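Local coordinates for 3-hydroxyacyl-thioester dehydratase Z (Mycobacterium tuberculosis, PDB 2C2I), which probably catalyses the reversible hydration of trans-2-enoyl-CoA thioesters to (3R)-3-hydroxyacyl-CoA, working as a homodimer of the hotdog-fold MaoC-like hydratase family, at residues Trp43-Pro48 / Thr58-Gly63; Ala98-Gly103 / Val131-Ser136; Ser110-Val115 / Val123-Ser128. One frame throughout, in Å; residues are numbered along the deposited sequence.

Contact 1: residues Trp43-Pro48 / Thr58-Gly63; sequences WIHVDP and TTIAHG
His45 puts its ND1 hydrogen onto the carbonyl oxygen of Ile60, 2.8 Å from ND1 to O, one of two hydrogen bonds that join the segments. The acceptor lies almost exactly in the imidazole plane (2° out of it), while seen from the carbonyl the nitrogen sits well above the peptide plane. A torsion of -48° about chi1 swings CG back beside the backbone N of His45, which brings the ring up against the segment 58-63. There the His62 ring stacks face to face on it, centroids 3.9 Å apart and planes at 23°, with His45 CB over the His62 face as a CH-pi contact. CG1 of Ile44 covers the other face of the His45 ring.

The backbone adds a second, straighter bond: Ile60 N donates to Ile44 O at 2.9 Å, in the carbonyl plane. That oxygen also accepts from a water, which in turn donates to Thr58 O, and CA of Thr59 approaches it at 3.3 Å. His45 O meets the Thr59 side chain through CB, 3.4 Å away, and takes a hydrogen bond from Gln28 NE2; Thr59 OG1 pairs with Gln28 OE1. His62 NE2 is hydrogen-bonded to the carbonyl oxygen of Asp40.

By similarity, His45 and Asp40 are important for catalysis and residues 60-63 bind substrate. With ND1 committed to Ile60 O and the ring held between Ile44 and His62, the imidazole is held in a fixed rotation, consistent with a catalytic histidine positioned by its own substrate-binding loop.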
ATOM      1  N   TRP A  43      -8.714   4.197 -15.389  1.00 11.77           N
ATOM      2  CA  TRP A  43     -10.020   3.738 -15.843  1.00 12.87           C
ATOM      3  C   TRP A  43     -10.431   2.360 -15.310  1.00 13.37           C
ATOM      4  O   TRP A  43     -11.597   2.159 -14.986  1.00 14.52           O
ATOM      5  CB  TRP A  43     -10.116   3.766 -17.360  1.00 12.65           C
ATOM      6  CG  TRP A  43      -9.171   2.847 -18.061  1.00 12.64           C
ATOM      7  CD1 TRP A  43      -7.872   3.104 -18.379  1.00 13.31           C
ATOM      8  CD2 TRP A  43      -9.431   1.509 -18.494  1.00 14.19           C
ATOM      9  NE1 TRP A  43      -7.320   2.034 -19.036  1.00 13.96           N
ATOM     10  CE2 TRP A  43      -8.256   1.038 -19.125  1.00 13.96           C
ATOM     11  CE3 TRP A  43     -10.560   0.674 -18.453  1.00 15.92           C
ATOM     12  CZ2 TRP A  43      -8.160  -0.240 -19.679  1.00 13.68           C
ATOM     13  CZ3 TRP A  43     -10.470  -0.604 -19.027  1.00 14.81           C
ATOM     14  CH2 TRP A  43      -9.278  -1.046 -19.627  1.00 14.17           C
ATOM     15  N   ILE A  44      -9.480   1.425 -15.205  1.00 13.17           N
ATOM     16  CA  ILE A  44      -9.777   0.073 -14.701  1.00 12.59           C
ATOM     17  C   ILE A  44     -10.411   0.075 -13.292  1.00 13.30           C
ATOM     18  O   ILE A  44     -11.084  -0.884 -12.918  1.00 14.11           O
ATOM     19  CB  ILE A  44      -8.546  -0.864 -14.715  1.00 11.93           C
ATOM     20  CG1 ILE A  44      -7.431  -0.326 -13.799  1.00 12.30           C
ATOM     21  CG2 ILE A  44      -8.019  -1.045 -16.127  1.00 12.58           C
ATOM     22  CD1 ILE A  44      -6.243  -1.299 -13.673  1.00 11.67           C
ATOM     23  N   HIS A  45     -10.189   1.141 -12.527  1.00 12.65           N
ATOM     24  CA  HIS A  45     -10.735   1.241 -11.169  1.00 14.05           C
ATOM     25  C   HIS A  45     -11.990   2.103 -11.104  1.00 14.97           C
ATOM     26  O   HIS A  45     -12.877   1.833 -10.288  1.00 14.83           O
ATOM     27  CB  HIS A  45      -9.697   1.792 -10.176  1.00 13.32           C
ATOM     28  CG  HIS A  45      -8.357   1.119 -10.260  1.00 13.59           C
ATOM     29  ND1 HIS A  45      -8.179  -0.237 -10.046  1.00 12.31           N
ATOM     30  CD2 HIS A  45      -7.130   1.621 -10.538  1.00 13.04           C
ATOM     31  CE1 HIS A  45      -6.904  -0.536 -10.203  1.00 13.00           C
ATOM     32  NE2 HIS A  45      -6.246   0.574 -10.490  1.00 13.07           N
ATOM     33  N   VAL A  46     -12.072   3.142 -11.942  1.00 15.08           N
ATOM     34  CA  VAL A  46     -13.094   4.169 -11.705  1.00 16.71           C
ATOM     35  C   VAL A  46     -14.021   4.498 -12.883  1.00 18.39           C
ATOM     36  O   VAL A  46     -14.949   5.295 -12.719  1.00 19.11           O
ATOM     37  CB  VAL A  46     -12.508   5.480 -11.088  1.00 15.77           C
ATOM     38  CG1 VAL A  46     -11.754   5.184  -9.770  1.00 16.69           C
ATOM     39  CG2 VAL A  46     -11.606   6.175 -12.066  1.00 15.84           C
ATOM     40  N   ASP A  47     -13.796   3.865 -14.027  1.00 18.59           N
ATOM     41  CA  ASP A  47     -14.580   4.176 -15.222  1.00 20.19           C
ATOM     42  C   ASP A  47     -15.425   2.979 -15.605  1.00 20.90           C
ATOM     43  O   ASP A  47     -14.975   2.138 -16.371  1.00 22.10           O
ATOM     44  CB  ASP A  47     -13.649   4.555 -16.378  1.00 19.38           C
ATOM     45  CG  ASP A  47     -14.398   5.187 -17.556  1.00 20.55           C
ATOM     46  OD1 ASP A  47     -15.527   4.759 -17.838  1.00 19.54           O
ATOM     47  OD2 ASP A  47     -13.842   6.109 -18.187  1.00 18.85           O
ATOM     48  N   PRO A  48     -16.661   2.897 -15.076  1.00 23.22           N
ATOM     49  CA  PRO A  48     -17.506   1.733 -15.309  1.00 24.49           C
ATOM     50  C   PRO A  48     -17.665   1.379 -16.779  1.00 24.30           C
ATOM     51  O   PRO A  48     -17.585   0.229 -17.134  1.00 24.15           O
ATOM     52  CB  PRO A  48     -18.855   2.157 -14.706  1.00 25.35           C
ATOM     53  CG  PRO A  48     -18.497   3.091 -13.659  1.00 25.44           C
ATOM     54  CD  PRO A  48     -17.333   3.877 -14.213  1.00 23.91           C
ATOM     55  N   THR A  58     -15.526  -5.258 -15.576  1.00 23.57           N
ATOM     56  CA  THR A  58     -16.091  -4.404 -14.549  1.00 22.91           C
ATOM     57  C   THR A  58     -14.897  -3.742 -13.883  1.00 20.92           C
ATOM     58  O   THR A  58     -13.758  -4.145 -14.144  1.00 20.10           O
ATOM     59  CB  THR A  58     -16.898  -5.220 -13.497  1.00 23.49           C
ATOM     60  OG1 THR A  58     -17.571  -4.326 -12.599  1.00 25.19           O
ATOM     61  CG2 THR A  58     -15.969  -6.165 -12.697  1.00 24.80           C
ATOM     62  N   THR A  59     -15.160  -2.748 -13.047  1.00 20.01           N
ATOM     63  CA  THR A  59     -14.093  -2.042 -12.331  1.00 18.98           C
ATOM     64  C   THR A  59     -13.471  -2.990 -11.307  1.00 17.82           C
ATOM     65  O   THR A  59     -14.177  -3.837 -10.736  1.00 17.49           O
ATOM     66  CB  THR A  59     -14.580  -0.753 -11.634  1.00 19.19           C
ATOM     67  OG1 THR A  59     -15.802  -0.984 -10.918  1.00 21.22           O
ATOM     68  CG2 THR A  59     -14.800   0.380 -12.666  1.00 19.77           C
ATOM     69  N   ILE A  60     -12.164  -2.843 -11.081  1.00 16.14           N
ATOM     70  CA  ILE A  60     -11.458  -3.624 -10.049  1.00 14.76           C
ATOM     71  C   ILE A  60     -10.820  -2.673  -9.019  1.00 14.65           C
ATOM     72  O   ILE A  60     -10.528  -1.506  -9.335  1.00 13.61           O
ATOM     73  CB  ILE A  60     -10.402  -4.613 -10.675  1.00 14.80           C
ATOM     74  CG1 ILE A  60      -9.263  -3.882 -11.404  1.00 14.71           C
ATOM     75  CG2 ILE A  60     -11.052  -5.635 -11.609  1.00 15.60           C
ATOM     76  CD1 ILE A  60      -8.155  -4.799 -11.877  1.00 14.79           C
ATOM     77  N   ALA A  61     -10.617  -3.151  -7.791  1.00 12.54           N
ATOM     78  CA  ALA A  61      -9.967  -2.353  -6.755  1.00 11.96           C
ATOM     79  C   ALA A  61      -8.509  -2.061  -7.133  1.00 10.06           C
ATOM     80  O   ALA A  61      -7.892  -2.791  -7.874  1.00 10.51           O
ATOM     81  CB  ALA A  61     -10.005  -3.096  -5.402  1.00 12.01           C
ATOM     82  N   HIS A  62      -7.964  -0.989  -6.573  1.00  9.55           N
ATOM     83  CA  HIS A  62      -6.526  -0.744  -6.645  1.00  8.81           C
ATOM     84  C   HIS A  62      -5.853  -1.819  -5.789  1.00  7.87           C
ATOM     85  O   HIS A  62      -6.307  -2.074  -4.682  1.00  8.23           O
ATOM     86  CB  HIS A  62      -6.179   0.604  -6.007  1.00  8.87           C
ATOM     87  CG  HIS A  62      -6.832   1.790  -6.646  1.00 10.93           C
ATOM     88  ND1 HIS A  62      -8.163   2.101  -6.460  1.00  9.99           N
ATOM     89  CD2 HIS A  62      -6.310   2.793  -7.396  1.00 10.83           C
ATOM     90  CE1 HIS A  62      -8.445   3.217  -7.113  1.00 13.60           C
ATOM     91  NE2 HIS A  62      -7.340   3.652  -7.697  1.00 10.50           N
ATOM     92  N   GLY A  63      -4.808  -2.456  -6.294  1.00  6.73           N
ATOM     93  CA  GLY A  63      -3.993  -3.359  -5.446  1.00  7.38           C
ATOM     94  C   GLY A  63      -3.502  -2.658  -4.187  1.00  6.37           C
ATOM     95  O   GLY A  63      -3.440  -3.278  -3.091  1.00  6.43           O
TER
HETATM   96  O   HOH W   1     -11.413  -2.912 -14.935  1.00 13.44           O

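Contact 2: residues Ala98-Gly103 / Val131-Ser136; sequences APVPVG and VEVEGS
This is a small apolar contact without a hydrogen bond between its two sides, in which the loop 98-103, running from strand 86-95 to strand 105-119, rests on the end of strand 122-133 and the turn that follows it. Only 157 Å² is buried, both sides summed, and most of what the turn side contributes comes from Val133. Its CB is directed at the loop, and the two methyls touch different residues of it. With CG1 placed between the backbone N and the carbonyl carbon (chi1 47°), CG2 falls anti to the N and meets CG1 of Val100 at 4.3 Å and the ring carbon CD of Pro101 at 4.5 Å. The other methyl, CG1, lies 4.1 Å from the carbonyl oxygen of Pro99. Val106 of strand 105-119 packs against both Val100 and Val133, so the pair belongs to a larger apolar cluster.

Beyond the strand the chain folds back in a type I beta turn from Val133 to Ser136, closed by Ser136 N donating to Val133 O at 3.2 Å. The turn brings Ser136 round to the loop again, where its OG sits 3.5 Å from CB of Ala98, a van der Waals touch at the more exposed end of the contact.

On the loop side, the backbone of Val100 is hydrogen-bonded to that of Ala61, and Pro99 packs on Phe56. By similarity Ala98 and Pro99 belong to the substrate-binding site. The arrangement is thus a connection at the end of a hotdog-fold sheet, with a proline-rich loop laid across a strand end and its following turn, beside the probable substrate site.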
ATOM      1  N   ALA A  98      -4.975 -12.357  -7.934  1.00 15.29           N
ATOM      2  CA  ALA A  98      -6.270 -12.168  -8.604  1.00 16.51           C
ATOM      3  C   ALA A  98      -6.810 -10.761  -8.355  1.00 16.44           C
ATOM      4  O   ALA A  98      -6.731 -10.254  -7.240  1.00 15.19           O
ATOM      5  CB  ALA A  98      -7.262 -13.176  -8.099  1.00 17.13           C
ATOM      6  N   PRO A  99      -7.406 -10.141  -9.388  1.00 17.49           N
ATOM      7  CA  PRO A  99      -8.068  -8.850  -9.184  1.00 17.42           C
ATOM      8  C   PRO A  99      -9.290  -8.939  -8.254  1.00 17.02           C
ATOM      9  O   PRO A  99      -9.845 -10.016  -8.032  1.00 17.71           O
ATOM     10  CB  PRO A  99      -8.505  -8.435 -10.607  1.00 17.45           C
ATOM     11  CG  PRO A  99      -7.672  -9.247 -11.525  1.00 20.10           C
ATOM     12  CD  PRO A  99      -7.457 -10.570 -10.799  1.00 18.18           C
ATOM     13  N   VAL A 100      -9.675  -7.808  -7.685  1.00 16.57           N
ATOM     14  CA  VAL A 100     -10.825  -7.750  -6.820  1.00 17.76           C
ATOM     15  C   VAL A 100     -11.881  -6.971  -7.599  1.00 18.66           C
ATOM     16  O   VAL A 100     -11.794  -5.739  -7.683  1.00 18.93           O
ATOM     17  CB  VAL A 100     -10.491  -7.041  -5.491  1.00 16.77           C
ATOM     18  CG1 VAL A 100     -11.723  -6.951  -4.583  1.00 18.89           C
ATOM     19  CG2 VAL A 100      -9.329  -7.760  -4.771  1.00 16.56           C
ATOM     20  N   PRO A 101     -12.864  -7.679  -8.197  1.00 19.91           N
ATOM     21  CA  PRO A 101     -13.952  -6.913  -8.810  1.00 20.18           C
ATOM     22  C   PRO A 101     -14.629  -6.048  -7.766  1.00 20.16           C
ATOM     23  O   PRO A 101     -14.821  -6.490  -6.637  1.00 20.17           O
ATOM     24  CB  PRO A 101     -14.918  -8.016  -9.293  1.00 20.93           C
ATOM     25  CG  PRO A 101     -14.038  -9.198  -9.507  1.00 21.47           C
ATOM     26  CD  PRO A 101     -13.053  -9.133  -8.377  1.00 19.68           C
ATOM     27  N   VAL A 102     -14.978  -4.815  -8.123  1.00 20.11           N
ATOM     28  CA  VAL A 102     -15.760  -3.965  -7.240  1.00 21.10           C
ATOM     29  C   VAL A 102     -17.081  -4.687  -6.932  1.00 21.86           C
ATOM     30  O   VAL A 102     -17.602  -5.380  -7.794  1.00 22.51           O
ATOM     31  CB  VAL A 102     -16.018  -2.573  -7.866  1.00 21.16           C
ATOM     32  CG1 VAL A 102     -16.959  -1.776  -6.994  1.00 23.30           C
ATOM     33  CG2 VAL A 102     -14.710  -1.799  -8.027  1.00 21.24           C
ATOM     34  N   GLY A 103     -17.578  -4.537  -5.707  1.00 22.54           N
ATOM     35  CA  GLY A 103     -18.761  -5.270  -5.228  1.00 23.98           C
ATOM     36  C   GLY A 103     -18.476  -6.623  -4.608  1.00 24.06           C
ATOM     37  O   GLY A 103     -19.350  -7.195  -3.962  1.00 26.03           O
ATOM     38  N   VAL A 131      -5.213 -12.564   1.667  1.00 11.99           N
ATOM     39  CA  VAL A 131      -6.541 -12.011   1.478  1.00 12.32           C
ATOM     40  C   VAL A 131      -7.204 -12.814   0.354  1.00 13.23           C
ATOM     41  O   VAL A 131      -6.718 -12.819  -0.785  1.00 13.00           O
ATOM     42  CB  VAL A 131      -6.508 -10.492   1.101  1.00 11.89           C
ATOM     43  CG1 VAL A 131      -7.918  -9.915   1.044  1.00 11.76           C
ATOM     44  CG2 VAL A 131      -5.693  -9.693   2.111  1.00 10.78           C
ATOM     45  N   GLU A 132      -8.296 -13.505   0.685  1.00 14.46           N
ATOM     46  CA  GLU A 132      -9.084 -14.206  -0.331  1.00 16.59           C
ATOM     47  C   GLU A 132     -10.194 -13.309  -0.840  1.00 16.67           C
ATOM     48  O   GLU A 132     -10.649 -12.417  -0.129  1.00 16.54           O
ATOM     49  CB  GLU A 132      -9.670 -15.503   0.232  1.00 16.48           C
ATOM     50  CG  GLU A 132     -10.755 -15.322   1.267  1.00 17.57           C
ATOM     51  CD  GLU A 132     -11.194 -16.673   1.850  1.00 20.87           C
ATOM     52  OE1 GLU A 132     -11.563 -17.581   1.066  1.00 22.88           O
ATOM     53  OE2 GLU A 132     -11.146 -16.828   3.081  1.00 21.87           O
ATOM     54  N   VAL A 133     -10.648 -13.565  -2.071  1.00 19.09           N
ATOM     55  CA  VAL A 133     -11.797 -12.828  -2.620  1.00 20.48           C
ATOM     56  C   VAL A 133     -12.860 -13.851  -3.066  1.00 22.63           C
ATOM     57  O   VAL A 133     -12.549 -14.798  -3.766  1.00 23.55           O
ATOM     58  CB  VAL A 133     -11.381 -11.771  -3.732  1.00 19.99           C
ATOM     59  CG1 VAL A 133     -10.417 -12.355  -4.770  1.00 19.27           C
ATOM     60  CG2 VAL A 133     -12.596 -11.140  -4.396  1.00 21.48           C
ATOM     61  N   GLU A 134     -14.095 -13.642  -2.632  1.00 24.71           N
ATOM     62  CA  GLU A 134     -15.141 -14.677  -2.662  1.00 27.96           C
ATOM     63  C   GLU A 134     -15.455 -15.374  -3.998  1.00 29.96           C
ATOM     64  O   GLU A 134     -15.863 -16.549  -3.988  1.00 32.57           O
ATOM     65  CB  GLU A 134     -16.415 -14.142  -2.017  1.00 28.56           C
ATOM     66  CG  GLU A 134     -17.394 -15.218  -1.551  1.00 31.05           C
ATOM     67  CD  GLU A 134     -18.523 -14.644  -0.746  1.00 33.19           C
ATOM     68  OE1 GLU A 134     -19.035 -13.573  -1.132  1.00 32.80           O
ATOM     69  OE2 GLU A 134     -18.888 -15.254   0.283  1.00 35.96           O
ATOM     70  N   GLY A 135     -15.250 -14.706  -5.131  1.00 30.43           N
ATOM     71  CA  GLY A 135     -15.482 -15.353  -6.448  1.00 30.97           C
ATOM     72  C   GLY A 135     -14.321 -15.932  -7.268  1.00 30.74           C
ATOM     73  O   GLY A 135     -14.498 -16.222  -8.461  1.00 31.63           O
ATOM     74  N   SER A 136     -13.134 -16.105  -6.676  1.00 28.85           N
ATOM     75  CA  SER A 136     -12.012 -16.730  -7.398  1.00 26.99           C
ATOM     76  C   SER A 136     -11.160 -17.683  -6.510  1.00 25.04           C
ATOM     77  O   SER A 136     -11.172 -17.589  -5.279  1.00 24.09           O
ATOM     78  CB  SER A 136     -11.159 -15.680  -8.164  1.00 27.59           C
ATOM     79  OG  SER A 136      -9.958 -15.298  -7.490  1.00 27.26           O
TER

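Contact 3: residues Ser110-Val115 / Val123-Ser128; sequences SSLVGV and VQATVS
Val113 and Gly114 both send their backbone N-H to one acceptor, the carbonyl oxygen of Thr126, and so form a classic beta bulge in the antiparallel hairpin of strands 105-119 and 122-133, part of the hotdog sheet. Val113 N is 2.7 Å from Thr126 O, with the donor tilted 19° from the carbonyl plane; the bond from Gly114 N, at 3.3 Å, is weak. The extra residue shifts the register by one. Before it, Ser111 faces Ser128 as a hydrogen-bonded pair and Leu112 faces Val127 as a non-hydrogen-bonded one; after it come Gly114 with Thr126, hydrogen-bonded, and Val115 with Ala125, non-hydrogen-bonded. Helical backbone angles at Val113 (phi -76°, psi -45°) make the jog.

The bulge turns the Val113 side chain toward the neighbouring strand, where CB lies 3.9 Å from CG2 of Thr126 and CG2 reaches toward CB of Ser128.

The two faces of the hairpin differ. On the face bearing Leu112, Val115, Ala125 and Val127, CD1 of Leu112 drops onto CB of Ala125 at 3.8 Å. Further along, Val115 CG1 rests on CB of Val123, and helix 7-12 packs over this side through Leu10 and Ala11. Ser111, Thr126 and Ser128 lie on the other face. Gln124 is a substrate-binding residue by similarity, acting in the site of the partner subunit; its OE1 is hydrogen-bonded to NE of Arg148, another residue of that site.

Where the pairing is regular, the backbones of Ser111 and Ser128 exchange two N-H...O hydrogen bonds, each donor in the plane of the accepting carbonyl, and CB of Ser111 packs 3.3 Å from OG of Ser128.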
ATOM      1  N   SER A 110      -4.344 -14.229   8.972  1.00 10.33           N
ATOM      2  CA  SER A 110      -2.960 -13.824   9.280  1.00  9.80           C
ATOM      3  C   SER A 110      -2.277 -14.744  10.299  1.00  9.72           C
ATOM      4  O   SER A 110      -2.941 -15.330  11.170  1.00 10.23           O
ATOM      5  CB  SER A 110      -2.929 -12.383   9.813  1.00  9.76           C
ATOM      6  OG  SER A 110      -3.385 -11.449   8.838  1.00  8.86           O
ATOM      7  N   SER A 111      -0.953 -14.817  10.213  1.00 10.17           N
ATOM      8  CA  SER A 111      -0.130 -15.560  11.178  1.00 10.81           C
ATOM      9  C   SER A 111       1.010 -14.691  11.631  1.00 10.65           C
ATOM     10  O   SER A 111       1.485 -13.839  10.870  1.00  9.15           O
ATOM     11  CB  SER A 111       0.463 -16.806  10.516  1.00 12.32           C
ATOM     12  OG  SER A 111      -0.573 -17.582   9.943  1.00 16.87           O
ATOM     13  N   LEU A 112       1.468 -14.900  12.869  1.00  9.84           N
ATOM     14  CA  LEU A 112       2.603 -14.132  13.362  1.00 10.30           C
ATOM     15  C   LEU A 112       3.928 -14.813  12.997  1.00 10.24           C
ATOM     16  O   LEU A 112       4.224 -15.932  13.461  1.00 10.20           O
ATOM     17  CB  LEU A 112       2.455 -13.961  14.884  1.00 10.12           C
ATOM     18  CG  LEU A 112       3.411 -13.082  15.656  1.00 12.75           C
ATOM     19  CD1 LEU A 112       3.405 -11.666  15.051  1.00 12.86           C
ATOM     20  CD2 LEU A 112       2.896 -13.059  17.108  1.00 11.88           C
ATOM     21  N   VAL A 113       4.719 -14.149  12.153  1.00  9.15           N
ATOM     22  CA  VAL A 113       6.012 -14.690  11.735  1.00  9.67           C
ATOM     23  C   VAL A 113       7.051 -14.538  12.845  1.00 10.01           C
ATOM     24  O   VAL A 113       7.779 -15.495  13.174  1.00 11.16           O
ATOM     25  CB  VAL A 113       6.492 -14.048  10.424  1.00  9.19           C
ATOM     26  CG1 VAL A 113       7.867 -14.566  10.031  1.00 11.22           C
ATOM     27  CG2 VAL A 113       5.500 -14.367   9.314  1.00 10.18           C
ATOM     28  N   GLY A 114       7.093 -13.360  13.454  1.00  9.69           N
ATOM     29  CA  GLY A 114       8.121 -13.091  14.445  1.00  9.97           C
ATOM     30  C   GLY A 114       7.881 -11.774  15.126  1.00 10.54           C
ATOM     31  O   GLY A 114       7.161 -10.925  14.608  1.00  8.18           O
ATOM     32  N   VAL A 115       8.495 -11.605  16.297  1.00 10.45           N
ATOM     33  CA  VAL A 115       8.348 -10.383  17.046  1.00 11.72           C
ATOM     34  C   VAL A 115       9.724  -9.991  17.511  1.00 12.69           C
ATOM     35  O   VAL A 115      10.422 -10.812  18.095  1.00 13.92           O
ATOM     36  CB  VAL A 115       7.448 -10.575  18.286  1.00 11.47           C
ATOM     37  CG1 VAL A 115       7.424  -9.306  19.111  1.00 12.81           C
ATOM     38  CG2 VAL A 115       6.006 -10.983  17.856  1.00 11.84           C
ATOM     39  N   VAL A 123       7.672  -2.950  20.199  1.00 20.47           N
ATOM     40  CA  VAL A 123       8.021  -4.206  19.531  1.00 18.40           C
ATOM     41  C   VAL A 123       7.559  -4.167  18.072  1.00 15.86           C
ATOM     42  O   VAL A 123       6.661  -3.416  17.728  1.00 16.13           O
ATOM     43  CB  VAL A 123       7.472  -5.450  20.256  1.00 18.46           C
ATOM     44  CG1 VAL A 123       7.831  -5.420  21.759  1.00 19.17           C
ATOM     45  CG2 VAL A 123       5.977  -5.594  20.060  1.00 19.61           C
ATOM     46  N   GLN A 124       8.212  -4.957  17.233  1.00 13.10           N
ATOM     47  CA  GLN A 124       7.915  -4.989  15.816  1.00 12.16           C
ATOM     48  C   GLN A 124       7.490  -6.397  15.460  1.00 11.21           C
ATOM     49  O   GLN A 124       8.269  -7.324  15.644  1.00 11.51           O
ATOM     50  CB  GLN A 124       9.208  -4.668  15.082  1.00 12.41           C
ATOM     51  CG  GLN A 124       9.073  -4.353  13.650  1.00 13.46           C
ATOM     52  CD  GLN A 124      10.102  -3.310  13.269  1.00 15.79           C
ATOM     53  OE1 GLN A 124       9.886  -2.106  13.466  1.00 19.41           O
ATOM     54  NE2 GLN A 124      11.228  -3.757  12.747  1.00 14.98           N
ATOM     55  N   ALA A 125       6.275  -6.536  14.944  1.00 10.49           N
ATOM     56  CA  ALA A 125       5.722  -7.840  14.579  1.00  8.80           C
ATOM     57  C   ALA A 125       5.756  -8.010  13.060  1.00  8.35           C
ATOM     58  O   ALA A 125       5.304  -7.129  12.333  1.00  8.92           O
ATOM     59  CB  ALA A 125       4.322  -7.952  15.072  1.00  8.94           C
ATOM     60  N   THR A 126       6.276  -9.138  12.599  1.00  7.80           N
ATOM     61  CA  THR A 126       6.228  -9.480  11.192  1.00  6.62           C
ATOM     62  C   THR A 126       5.054 -10.449  11.017  1.00  7.01           C
ATOM     63  O   THR A 126       4.971 -11.468  11.699  1.00  7.25           O
ATOM     64  CB  THR A 126       7.555 -10.062  10.735  1.00  6.92           C
ATOM     65  OG1 THR A 126       8.587  -9.089  10.968  1.00  6.51           O
ATOM     66  CG2 THR A 126       7.534 -10.456   9.239  1.00  5.99           C
ATOM     67  N   VAL A 127       4.158 -10.109  10.093  1.00  8.02           N
ATOM     68  CA  VAL A 127       2.868 -10.792   9.951  1.00  7.45           C
ATOM     69  C   VAL A 127       2.723 -11.281   8.504  1.00  8.45           C
ATOM     70  O   VAL A 127       3.040 -10.543   7.574  1.00  8.20           O
ATOM     71  CB  VAL A 127       1.699  -9.848  10.309  1.00  8.21           C
ATOM     72  CG1 VAL A 127       0.345 -10.571  10.138  1.00  8.09           C
ATOM     73  CG2 VAL A 127       1.815  -9.295  11.766  1.00  8.32           C
ATOM     74  N   SER A 128       2.241 -12.516   8.333  1.00  8.45           N
ATOM     75  CA  SER A 128       1.878 -13.041   7.014  1.00 10.93           C
ATOM     76  C   SER A 128       0.368 -12.982   6.851  1.00 10.44           C
ATOM     77  O   SER A 128      -0.351 -13.390   7.753  1.00 11.28           O
ATOM     78  CB  SER A 128       2.331 -14.488   6.878  1.00 11.99           C
ATOM     79  OG  SER A 128       1.790 -15.278   7.929  1.00 20.45           O
TER

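Both segments of contact 1 precede those of contact 2, and the hairpin of contact 3 lies between the two segments of contact 2. The centres of contacts 1 and 2 are about 13 Å apart, and Ala61 and Thr59 pair with Val100 and Val102, so the two loops, both holding residues of the probable substrate site, are joined by backbone hydrogen bonds. Contact 3 lies across the chain's centre from both, about 31 Å from contact 1 and 25 Å from contact 2, centre to centre. Strand 122-133 of the five-stranded sheet runs from the hairpin, whose Gln124 probably serves the partner's site, to the turn beside loop 98-103; contact 1 lies off the sheet, beyond that loop.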